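Local coordinates for pentatricopeptide repeat-containing protein 10, chloroplastic (Zea mays, PDB 4M59) that binds two similar intergenic RNA segments near chloroplast atpH and psaJ, stabilising the mRNA by blocking exonucleases from either direction, at residues A[124-129]-A[149-154]; A[366-371]-A[395-400]; A[578-583]-A[610-615]. The protein carries 4 engineered substitutions. All coordinates share one frame; numbering follows the deposited sequence.

Interaction 1: A[124-129]-A[149-154]; sequences RALELF and DVYGRM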
loop_
_atom_site.group_PDB
_atom_site.type_symbol
_atom_site.label_atom_id
_atom_site.label_comp_id
_atom_site.label_asym_id
_atom_site.label_seq_id
_atom_site.Cartn_x
_atom_site.Cartn_y
_atom_site.Cartn_z
ATOM N N ARG A 124 -7.838 35.539 2.239
ATOM C CA ARG A 124 -8.741 35.957 3.301
ATOM C C ARG A 124 -7.972 36.281 4.573
ATOM O O ARG A 124 -8.355 37.162 5.337
ATOM C CB ARG A 124 -9.777 34.868 3.580
ATOM C CG ARG A 124 -11.139 35.396 3.999
ATOM C CD ARG A 124 -11.249 35.500 5.510
ATOM N NE ARG A 124 -11.333 36.884 5.956
ATOM C CZ ARG A 124 -12.473 37.522 6.208
ATOM N NH1 ARG A 124 -13.630 36.895 6.060
ATOM N NH2 ARG A 124 -12.452 38.783 6.610
ATOM N N ALA A 125 -6.882 35.553 4.798
ATOM C CA ALA A 125 -6.054 35.756 5.978
ATOM C C ALA A 125 -5.394 37.128 5.932
ATOM O O ALA A 125 -5.260 37.799 6.952
ATOM C CB ALA A 125 -5.003 34.663 6.081
ATOM N N LEU A 126 -4.978 37.536 4.740
ATOM C CA LEU A 126 -4.344 38.829 4.554
ATOM C C LEU A 126 -5.332 39.959 4.801
ATOM O O LEU A 126 -4.967 41.026 5.290
ATOM C CB LEU A 126 -3.759 38.942 3.147
ATOM C CG LEU A 126 -2.631 37.969 2.807
ATOM C CD1 LEU A 126 -1.949 38.372 1.511
ATOM C CD2 LEU A 126 -1.627 37.891 3.945
ATOM N N GLU A 127 -6.593 39.716 4.460
ATOM C CA GLU A 127 -7.637 40.712 4.636
ATOM C C GLU A 127 -7.989 40.887 6.108
ATOM O O GLU A 127 -8.421 41.956 6.530
ATOM C CB GLU A 127 -8.882 40.333 3.832
ATOM C CG GLU A 127 -8.709 40.479 2.331
ATOM C CD GLU A 127 -9.833 39.836 1.549
ATOM O OE1 GLU A 127 -10.655 39.125 2.160
ATOM O OE2 GLU A 127 -9.895 40.045 0.320
ATOM N N LEU A 128 -7.796 39.826 6.888
ATOM C CA LEU A 128 -8.043 39.884 8.320
ATOM C C LEU A 128 -6.867 40.534 9.028
ATOM O O LEU A 128 -7.038 41.250 10.012
ATOM C CB LEU A 128 -8.289 38.485 8.882
ATOM C CG LEU A 128 -8.569 38.425 10.382
ATOM C CD1 LEU A 128 -9.966 38.946 10.688
ATOM C CD2 LEU A 128 -8.390 37.011 10.913
ATOM N N PHE A 129 -5.668 40.278 8.519
ATOM C CA PHE A 129 -4.478 40.888 9.039
ATOM C C PHE A 129 -4.600 42.377 8.836
ATOM O O PHE A 129 -4.278 43.153 9.716
ATOM C CB PHE A 129 -3.280 40.342 8.280
ATOM C CG PHE A 129 -1.964 40.708 8.869
ATOM C CD1 PHE A 129 -1.675 40.433 10.176
ATOM C CD2 PHE A 129 -1.005 41.307 8.104
ATOM C CE1 PHE A 129 -0.484 40.770 10.702
ATOM C CE2 PHE A 129 0.187 41.636 8.635
ATOM C CZ PHE A 129 0.446 41.371 9.931
ATOM N N ASP A 149 3.976 32.788 6.643
ATOM C CA ASP A 149 3.685 31.459 6.183
ATOM C C ASP A 149 2.592 31.507 5.142
ATOM O O ASP A 149 2.524 30.655 4.291
ATOM C CB ASP A 149 3.243 30.612 7.363
ATOM C CG ASP A 149 3.344 29.149 7.093
ATOM O OD1 ASP A 149 4.060 28.763 6.158
ATOM O OD2 ASP A 149 2.704 28.367 7.808
ATOM N N VAL A 150 1.741 32.513 5.211
ATOM C CA VAL A 150 0.683 32.673 4.231
ATOM C C VAL A 150 1.237 33.225 2.933
ATOM O O VAL A 150 0.854 32.811 1.859
ATOM C CB VAL A 150 -0.428 33.575 4.763
ATOM C CG1 VAL A 150 -1.407 33.893 3.687
ATOM C CG2 VAL A 150 -1.135 32.904 5.883
ATOM N N TYR A 151 2.161 34.172 3.050
ATOM C CA TYR A 151 2.809 34.749 1.883
ATOM C C TYR A 151 3.588 33.670 1.143
ATOM O O TYR A 151 3.684 33.692 -0.081
ATOM C CB TYR A 151 3.767 35.866 2.306
ATOM C CG TYR A 151 3.110 37.209 2.517
ATOM C CD1 TYR A 151 2.064 37.628 1.713
ATOM C CD2 TYR A 151 3.547 38.058 3.524
ATOM C CE1 TYR A 151 1.466 38.858 1.909
ATOM C CE2 TYR A 151 2.953 39.288 3.723
ATOM C CZ TYR A 151 1.915 39.686 2.914
ATOM O OH TYR A 151 1.323 40.910 3.111
ATOM N N GLY A 152 4.141 32.731 1.901
ATOM C CA GLY A 152 5.004 31.716 1.345
ATOM C C GLY A 152 4.318 30.581 0.637
ATOM O O GLY A 152 4.961 29.770 0.001
ATOM N N ARG A 153 2.998 30.507 0.775
ATOM C CA ARG A 153 2.237 29.408 0.195
ATOM C C ARG A 153 1.351 29.881 -0.950
ATOM O O ARG A 153 0.633 29.096 -1.560
ATOM C CB ARG A 153 1.384 28.723 1.265
ATOM C CG ARG A 153 2.078 28.576 2.609
ATOM C CD ARG A 153 1.491 27.426 3.409
ATOM N NE ARG A 153 2.256 27.160 4.625
ATOM C CZ ARG A 153 2.832 25.996 4.905
ATOM N NH1 ARG A 153 2.733 24.987 4.054
ATOM N NH2 ARG A 153 3.507 25.847 6.034
ATOM N N MET A 154 1.415 31.178 -1.239
ATOM C CA MET A 154 0.623 31.752 -2.300
ATOM C C MET A 154 1.424 31.783 -3.571
ATOM O O MET A 154 0.925 31.450 -4.636
ATOM C CB MET A 154 0.204 33.170 -1.936
ATOM C CG MET A 154 -0.686 33.250 -0.736
ATOM S SD MET A 154 -0.823 34.891 -0.043
ATOM C CE MET A 154 -1.863 35.650 -1.256
#

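Interaction 2: A[366-371]-A[395-400]; sequences GMEDYV and AAYGRC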
loop_
_atom_site.group_PDB
_atom_site.type_symbol
_atom_site.label_atom_id
_atom_site.label_comp_id
_atom_site.label_asym_id
_atom_site.label_seq_id
_atom_site.Cartn_x
_atom_site.Cartn_y
_atom_site.Cartn_z
ATOM N N GLY A 366 11.639 -18.602 -7.611
ATOM C CA GLY A 366 12.786 -19.182 -6.944
ATOM C C GLY A 366 12.793 -18.934 -5.448
ATOM O O GLY A 366 13.827 -19.052 -4.795
ATOM N N MET A 367 11.629 -18.592 -4.905
ATOM C CA MET A 367 11.506 -18.311 -3.481
ATOM C C MET A 367 11.545 -19.588 -2.650
ATOM O O MET A 367 12.010 -19.585 -1.513
ATOM C CB MET A 367 10.212 -17.545 -3.201
ATOM C CG MET A 367 9.819 -17.508 -1.732
ATOM S SD MET A 367 8.405 -16.443 -1.406
ATOM C CE MET A 367 8.114 -16.793 0.325
ATOM N N GLU A 368 11.054 -20.680 -3.225
ATOM C CA GLU A 368 10.999 -21.955 -2.522
ATOM C C GLU A 368 12.380 -22.439 -2.096
ATOM O O GLU A 368 12.545 -22.977 -1.002
ATOM C CB GLU A 368 10.318 -23.013 -3.387
ATOM C CG GLU A 368 10.457 -24.427 -2.849
ATOM C CD GLU A 368 9.866 -25.466 -3.782
ATOM O OE1 GLU A 368 10.020 -26.671 -3.500
ATOM O OE2 GLU A 368 9.248 -25.078 -4.793
ATOM N N ASP A 369 13.369 -22.253 -2.962
ATOM C CA ASP A 369 14.709 -22.701 -2.675
ATOM C C ASP A 369 15.337 -21.797 -1.661
ATOM O O ASP A 369 16.156 -22.218 -0.864
ATOM C CB ASP A 369 15.535 -22.694 -3.944
ATOM C CG ASP A 369 16.845 -23.361 -3.769
ATOM O OD1 ASP A 369 16.890 -24.392 -3.095
ATOM O OD2 ASP A 369 17.839 -22.849 -4.299
ATOM N N TYR A 370 14.942 -20.539 -1.693
ATOM C CA TYR A 370 15.430 -19.568 -0.747
ATOM C C TYR A 370 15.018 -19.971 0.641
ATOM O O TYR A 370 15.843 -20.108 1.517
ATOM C CB TYR A 370 14.875 -18.203 -1.102
ATOM C CG TYR A 370 14.970 -17.153 -0.029
ATOM C CD1 TYR A 370 16.121 -16.435 0.178
ATOM C CD2 TYR A 370 13.881 -16.853 0.744
ATOM C CE1 TYR A 370 16.180 -15.475 1.137
ATOM C CE2 TYR A 370 13.943 -15.900 1.699
ATOM C CZ TYR A 370 15.082 -15.215 1.892
ATOM O OH TYR A 370 15.102 -14.268 2.861
ATOM N N VAL A 371 13.728 -20.187 0.822
ATOM C CA VAL A 371 13.191 -20.588 2.102
ATOM C C VAL A 371 13.835 -21.857 2.598
ATOM O O VAL A 371 14.082 -22.017 3.777
ATOM C CB VAL A 371 11.695 -20.806 1.996
ATOM C CG1 VAL A 371 11.118 -21.148 3.339
ATOM C CG2 VAL A 371 11.041 -19.574 1.464
ATOM N N ALA A 395 3.834 -20.849 6.104
ATOM C CA ALA A 395 3.272 -19.729 5.378
ATOM C C ALA A 395 4.107 -19.347 4.171
ATOM O O ALA A 395 3.574 -19.090 3.102
ATOM C CB ALA A 395 3.115 -18.553 6.289
ATOM N N ALA A 396 5.421 -19.309 4.342
ATOM C CA ALA A 396 6.313 -18.978 3.241
ATOM C C ALA A 396 6.305 -20.050 2.166
ATOM O O ALA A 396 6.183 -19.742 0.995
ATOM C CB ALA A 396 7.709 -18.750 3.739
ATOM N N TYR A 397 6.437 -21.306 2.582
ATOM C CA TYR A 397 6.378 -22.427 1.654
ATOM C C TYR A 397 5.007 -22.461 0.992
ATOM O O TYR A 397 4.859 -22.952 -0.127
ATOM C CB TYR A 397 6.652 -23.743 2.384
ATOM C CG TYR A 397 8.096 -24.186 2.327
ATOM C CD1 TYR A 397 8.912 -23.829 1.262
ATOM C CD2 TYR A 397 8.643 -24.959 3.340
ATOM C CE1 TYR A 397 10.231 -24.231 1.207
ATOM C CE2 TYR A 397 9.963 -25.367 3.294
ATOM C CZ TYR A 397 10.752 -25.001 2.225
ATOM O OH TYR A 397 12.067 -25.405 2.175
ATOM N N GLY A 398 4.009 -21.939 1.696
ATOM C CA GLY A 398 2.667 -21.862 1.172
ATOM C C GLY A 398 2.478 -20.659 0.294
ATOM O O GLY A 398 1.612 -20.623 -0.559
ATOM N N ARG A 399 3.316 -19.666 0.511
ATOM C CA ARG A 399 3.236 -18.419 -0.224
ATOM C C ARG A 399 3.897 -18.528 -1.588
ATOM O O ARG A 399 3.484 -17.882 -2.537
ATOM C CB ARG A 399 3.882 -17.319 0.598
ATOM C CG ARG A 399 3.636 -15.935 0.101
ATOM C CD ARG A 399 3.429 -15.004 1.264
ATOM N NE ARG A 399 4.340 -15.273 2.362
ATOM C CZ ARG A 399 5.547 -14.748 2.464
ATOM N NH1 ARG A 399 5.990 -13.930 1.525
ATOM N NH2 ARG A 399 6.311 -15.044 3.501
ATOM N N CYS A 400 4.916 -19.351 -1.689
ATOM C CA CYS A 400 5.560 -19.598 -2.952
ATOM C C CYS A 400 4.848 -20.703 -3.678
ATOM O O CYS A 400 4.915 -20.821 -4.870
ATOM C CB CYS A 400 7.024 -19.940 -2.755
ATOM S SG CYS A 400 7.419 -21.097 -1.547
#

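Interaction 3: A[578-583]-A[610-615]; sequences ESWEAE and CKQGLV. With nucleotides of chain C.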
loop_
_atom_site.group_PDB
_atom_site.type_symbol
_atom_site.label_atom_id
_atom_site.label_comp_id
_atom_site.label_asym_id
_atom_site.label_seq_id
_atom_site.Cartn_x
_atom_site.Cartn_y
_atom_site.Cartn_z
ATOM N N GLU A 578 -21.950 -6.457 -34.163
ATOM C CA GLU A 578 -21.707 -5.118 -34.625
ATOM C C GLU A 578 -20.232 -4.911 -34.516
ATOM O O GLU A 578 -19.750 -4.285 -33.596
ATOM C CB GLU A 578 -22.434 -4.117 -33.758
ATOM C CG GLU A 578 -23.919 -4.310 -33.748
ATOM C CD GLU A 578 -24.586 -3.683 -34.932
ATOM O OE1 GLU A 578 -23.872 -3.199 -35.825
ATOM O OE2 GLU A 578 -25.826 -3.672 -34.971
ATOM N N SER A 579 -19.501 -5.463 -35.464
ATOM C CA SER A 579 -18.070 -5.471 -35.372
ATOM C C SER A 579 -17.489 -4.204 -35.946
ATOM O O SER A 579 -16.299 -3.961 -35.847
ATOM C CB SER A 579 -17.528 -6.673 -36.120
ATOM O OG SER A 579 -18.361 -7.795 -35.920
ATOM N N TRP A 580 -18.329 -3.398 -36.559
ATOM C CA TRP A 580 -17.861 -2.145 -37.097
ATOM C C TRP A 580 -17.673 -1.162 -35.972
ATOM O O TRP A 580 -16.727 -0.382 -35.958
ATOM C CB TRP A 580 -18.854 -1.615 -38.095
ATOM C CG TRP A 580 -18.888 -2.433 -39.311
ATOM C CD1 TRP A 580 -19.722 -3.469 -39.580
ATOM C CD2 TRP A 580 -18.031 -2.302 -40.442
ATOM N NE1 TRP A 580 -19.446 -3.991 -40.816
ATOM C CE2 TRP A 580 -18.408 -3.286 -41.366
ATOM C CE3 TRP A 580 -16.985 -1.437 -40.769
ATOM C CZ2 TRP A 580 -17.777 -3.430 -42.594
ATOM C CZ3 TRP A 580 -16.362 -1.583 -41.984
ATOM C CH2 TRP A 580 -16.756 -2.574 -42.881
ATOM N N GLU A 581 -18.587 -1.215 -35.019
ATOM C CA GLU A 581 -18.509 -0.380 -33.847
ATOM C C GLU A 581 -17.315 -0.821 -33.032
ATOM O O GLU A 581 -16.782 -0.063 -32.231
ATOM C CB GLU A 581 -19.779 -0.508 -33.023
ATOM C CG GLU A 581 -19.892 0.489 -31.908
ATOM C CD GLU A 581 -20.396 1.816 -32.385
ATOM O OE1 GLU A 581 -20.938 1.871 -33.498
ATOM O OE2 GLU A 581 -20.256 2.810 -31.646
ATOM N N ALA A 582 -16.880 -2.052 -33.245
ATOM C CA ALA A 582 -15.762 -2.572 -32.495
ATOM C C ALA A 582 -14.474 -1.925 -32.951
ATOM O O ALA A 582 -13.549 -1.763 -32.168
ATOM C CB ALA A 582 -15.685 -4.057 -32.645
ATOM N N GLU A 583 -14.412 -1.547 -34.217
ATOM C CA GLU A 583 -13.194 -0.975 -34.774
ATOM C C GLU A 583 -13.083 0.495 -34.441
ATOM O O GLU A 583 -11.989 1.032 -34.326
ATOM C CB GLU A 583 -13.152 -1.155 -36.283
ATOM C CG GLU A 583 -11.846 -0.754 -36.906
ATOM C CD GLU A 583 -11.954 -0.610 -38.389
ATOM O OE1 GLU A 583 -10.922 -0.729 -39.067
ATOM O OE2 GLU A 583 -13.073 -0.375 -38.884
ATOM N N CYS A 610 -14.717 -11.744 -38.963
ATOM C CA CYS A 610 -14.705 -13.160 -39.285
ATOM C C CYS A 610 -15.875 -13.949 -38.698
ATOM O O CYS A 610 -16.254 -14.988 -39.228
ATOM C CB CYS A 610 -13.388 -13.775 -38.839
ATOM S SG CYS A 610 -11.990 -13.191 -39.755
ATOM N N LYS A 611 -16.450 -13.465 -37.611
ATOM C CA LYS A 611 -17.598 -14.138 -37.033
ATOM C C LYS A 611 -18.860 -13.859 -37.830
ATOM O O LYS A 611 -19.746 -14.695 -37.902
ATOM C CB LYS A 611 -17.802 -13.728 -35.580
ATOM N N GLN A 612 -18.942 -12.684 -38.435
ATOM C CA GLN A 612 -20.102 -12.346 -39.245
ATOM C C GLN A 612 -19.735 -12.226 -40.710
ATOM O O GLN A 612 -20.579 -11.941 -41.557
ATOM C CB GLN A 612 -20.742 -11.059 -38.750
ATOM C CG GLN A 612 -19.829 -9.864 -38.742
ATOM C CD GLN A 612 -20.466 -8.681 -38.069
ATOM O OE1 GLN A 612 -21.435 -8.833 -37.344
ATOM N NE2 GLN A 612 -19.934 -7.495 -38.312
ATOM N N GLY A 613 -18.465 -12.452 -41.005
ATOM C CA GLY A 613 -18.001 -12.438 -42.370
ATOM C C GLY A 613 -17.183 -11.209 -42.667
ATOM O O GLY A 613 -16.595 -10.616 -41.772
ATOM N N LEU A 614 -17.161 -10.810 -43.932
ATOM C CA LEU A 614 -16.362 -9.690 -44.362
ATOM C C LEU A 614 -14.939 -9.921 -43.916
ATOM O O LEU A 614 -14.408 -9.189 -43.094
ATOM C CB LEU A 614 -16.891 -8.396 -43.763
ATOM C CG LEU A 614 -18.395 -8.196 -43.866
ATOM C CD1 LEU A 614 -19.039 -8.392 -42.517
ATOM C CD2 LEU A 614 -18.701 -6.822 -44.414
ATOM N N VAL A 615 -14.326 -10.965 -44.449
ATOM C CA VAL A 615 -12.981 -11.283 -44.069
ATOM C C VAL A 615 -12.015 -10.416 -44.841
ATOM O O VAL A 615 -10.858 -10.294 -44.477
ATOM C CB VAL A 615 -12.671 -12.740 -44.311
ATOM C CG1 VAL A 615 -11.628 -13.197 -43.332
ATOM C CG2 VAL A 615 -13.915 -13.551 -44.120
ATOM P P C C 18 -12.342 -19.773 -33.119
ATOM O OP1 C C 18 -13.608 -19.910 -32.357
ATOM O OP2 C C 18 -11.932 -20.841 -34.060
ATOM O "O5'" C C 18 -12.379 -18.395 -33.917
ATOM C "C5'" C C 18 -13.615 -17.885 -34.445
ATOM C "C4'" C C 18 -13.703 -18.164 -35.927
ATOM O "O4'" C C 18 -13.761 -19.600 -36.139
ATOM C "C3'" C C 18 -14.932 -17.600 -36.626
ATOM O "O3'" C C 18 -14.678 -16.285 -37.101
ATOM C "C2'" C C 18 -15.125 -18.571 -37.784
ATOM O "O2'" C C 18 -14.301 -18.288 -38.895
ATOM C "C1'" C C 18 -14.717 -19.897 -37.142
ATOM N N1 C C 18 -15.839 -20.615 -36.516
ATOM C C2 C C 18 -16.564 -21.528 -37.285
ATOM O O2 C C 18 -16.238 -21.707 -38.466
ATOM N N3 C C 18 -17.599 -22.193 -36.720
ATOM C C4 C C 18 -17.916 -21.970 -35.443
ATOM N N4 C C 18 -18.944 -22.648 -34.927
ATOM C C5 C C 18 -17.194 -21.042 -34.638
ATOM C C6 C C 18 -16.173 -20.391 -35.210
#

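Interaction 1: A[124-129]-A[149-154]
Leu-126 does most of the apolar work here, reaching from helix 122-132 towards the end of helix 141-151 with both of its methyls. CD2 lies 4.0 Å from Val-150 CG1, the two side chains sliding past each other in opposite directions, while Ala-125 CB adds a lighter touch on the other branch, 4.3 Å from Val-150 CG2. CD1 meets Met-154 tip to tip: the methionine bends at chi3 (74°), and its CE comes to rest 3.9 Å from Leu-126 CD1.

The aromatic contribution is Tyr-151, whose CE1 corner sits 3.5 Å from the same Leu-126 CD1, the two side chains crossing obliquely. Segment 124-129 belongs to the predicted second pentatricopeptide repeat and 149-154 to the predicted third, and the contact thus joins successive helical repeats of the superhelix. Helix 106-117 backs Ala-125, and Leu-164 of helix 158-170 touches Tyr-151.

A salt bridge within segment 149-154 lies beside the bound RNA. Arg-153 grips Asp-149 side-on. Its NE bonds Asp-149 OD1 at 2.9 Å from above the carboxylate plane; its NH2 takes the syn lone pair of Asp-149 OD2 at 3.2 Å, nearly in the guanidinium plane. That NH2 also forms a salt bridge to an RNA phosphate, and Asp-149 packs on a sugar of the same RNA.

Interaction 2: A[366-371]-A[395-400]
Met-367 and Val-371 point from helix 367-380 onto Ala-396, Tyr-397 and Cys-400 in the pentatricopeptide-repeat superhelix, joining the predicted ninth and tenth repeats; the short helical segments 367-371 and 395-400 run nearly antiparallel (164°), their axes approaching to 9.2 Å. Val-371 slides past Tyr-397 in the opposite direction and lays CG1 over one ring face, a CH-pi contact 4.0 Å from the ring centroid and 15° off its normal. Its other methyl, CG2, turns to Ala-396 CB. The tyrosine edge is used as well: CE1 lies 3.4 Å from Glu-368 O, which sits in the ring plane, while the Glu-368 side chain crosses Tyr-397 at about a right angle. The phenol OH is hydrogen-bonded to Thr-372.

Met-367 is fully extended, with CG anti to the backbone N, and this carries CE across Arg-399 at about a right angle, over one face of the guanidinium and 3.8 Å from Arg-399 NH1. The same NH1 is hydrogen-bonded to Val-361 O and NH2 more weakly to Leu-359 O, which is likely to limit the group's rotation. Partway along the methionine, CG packs on Cys-400 CB at 3.8 Å. Cys-400 itself sets SG between its backbone N and carbonyl carbon (chi1 47°), bringing SG to 3.8 Å from Glu-368 CA.

Interaction 3: A[578-583]-A[610-615]
At the surface of the pentatricopeptide-repeat superhelix, the start of helix 580-590 in the predicted repeat 15 meets the end of helix 599-612 and the turn that follows it in the predicted repeat 16. Gln-612 extends its chain towards Ser-579, its modelled NE2 lying 2.9 Å from Ser-579 OG, although the two ends of this amide are probably interchanged. Ser-579 OG is also hydrogen-bonded to Gly-608 O. With an alanine here the reach of the chain is gone, which would probably leave a gap beside Ser-579 OG.

Further along the turn, Leu-614 crosses Trp-580 at about a right angle and puts CD2 near the plane of the indole, at its edge, 4.0 Å from Trp-580 CZ2. Phe-609 meets the same indole with planes at about 60°. On the RNA side, the O3' of C18 of chain C is 2.9 Å from Cys-610 O and 3.4 Å from Lys-611 N. Gly-613 leaves the helix with positive phi and Leu-614 takes the N-cap position of the next, forming the short turn of an antiparallel helical hairpin of the kind from which pentatricopeptide repeats are built.

The three contacts follow one another along the chain, each joining successive predicted repeats, and none touches another. The centres of interactions 1 and 2 are about 57 Å apart, on opposite sides of the chain's centre; interaction 3 lies about 62 Å from interaction 1 and about 47 Å from interaction 2, again centre to centre. All three come close to RNA: nearest atoms are about 3 Å away for interaction 1 and about 4 Å for interaction 2, while interaction 3 borders C18 of chain C. Interactions 1 and 2 also touch the second subunit: Asp-149 has a long, weak ion pair with Arg-365 of that subunit, while Glu-368 packs on its Ala-119.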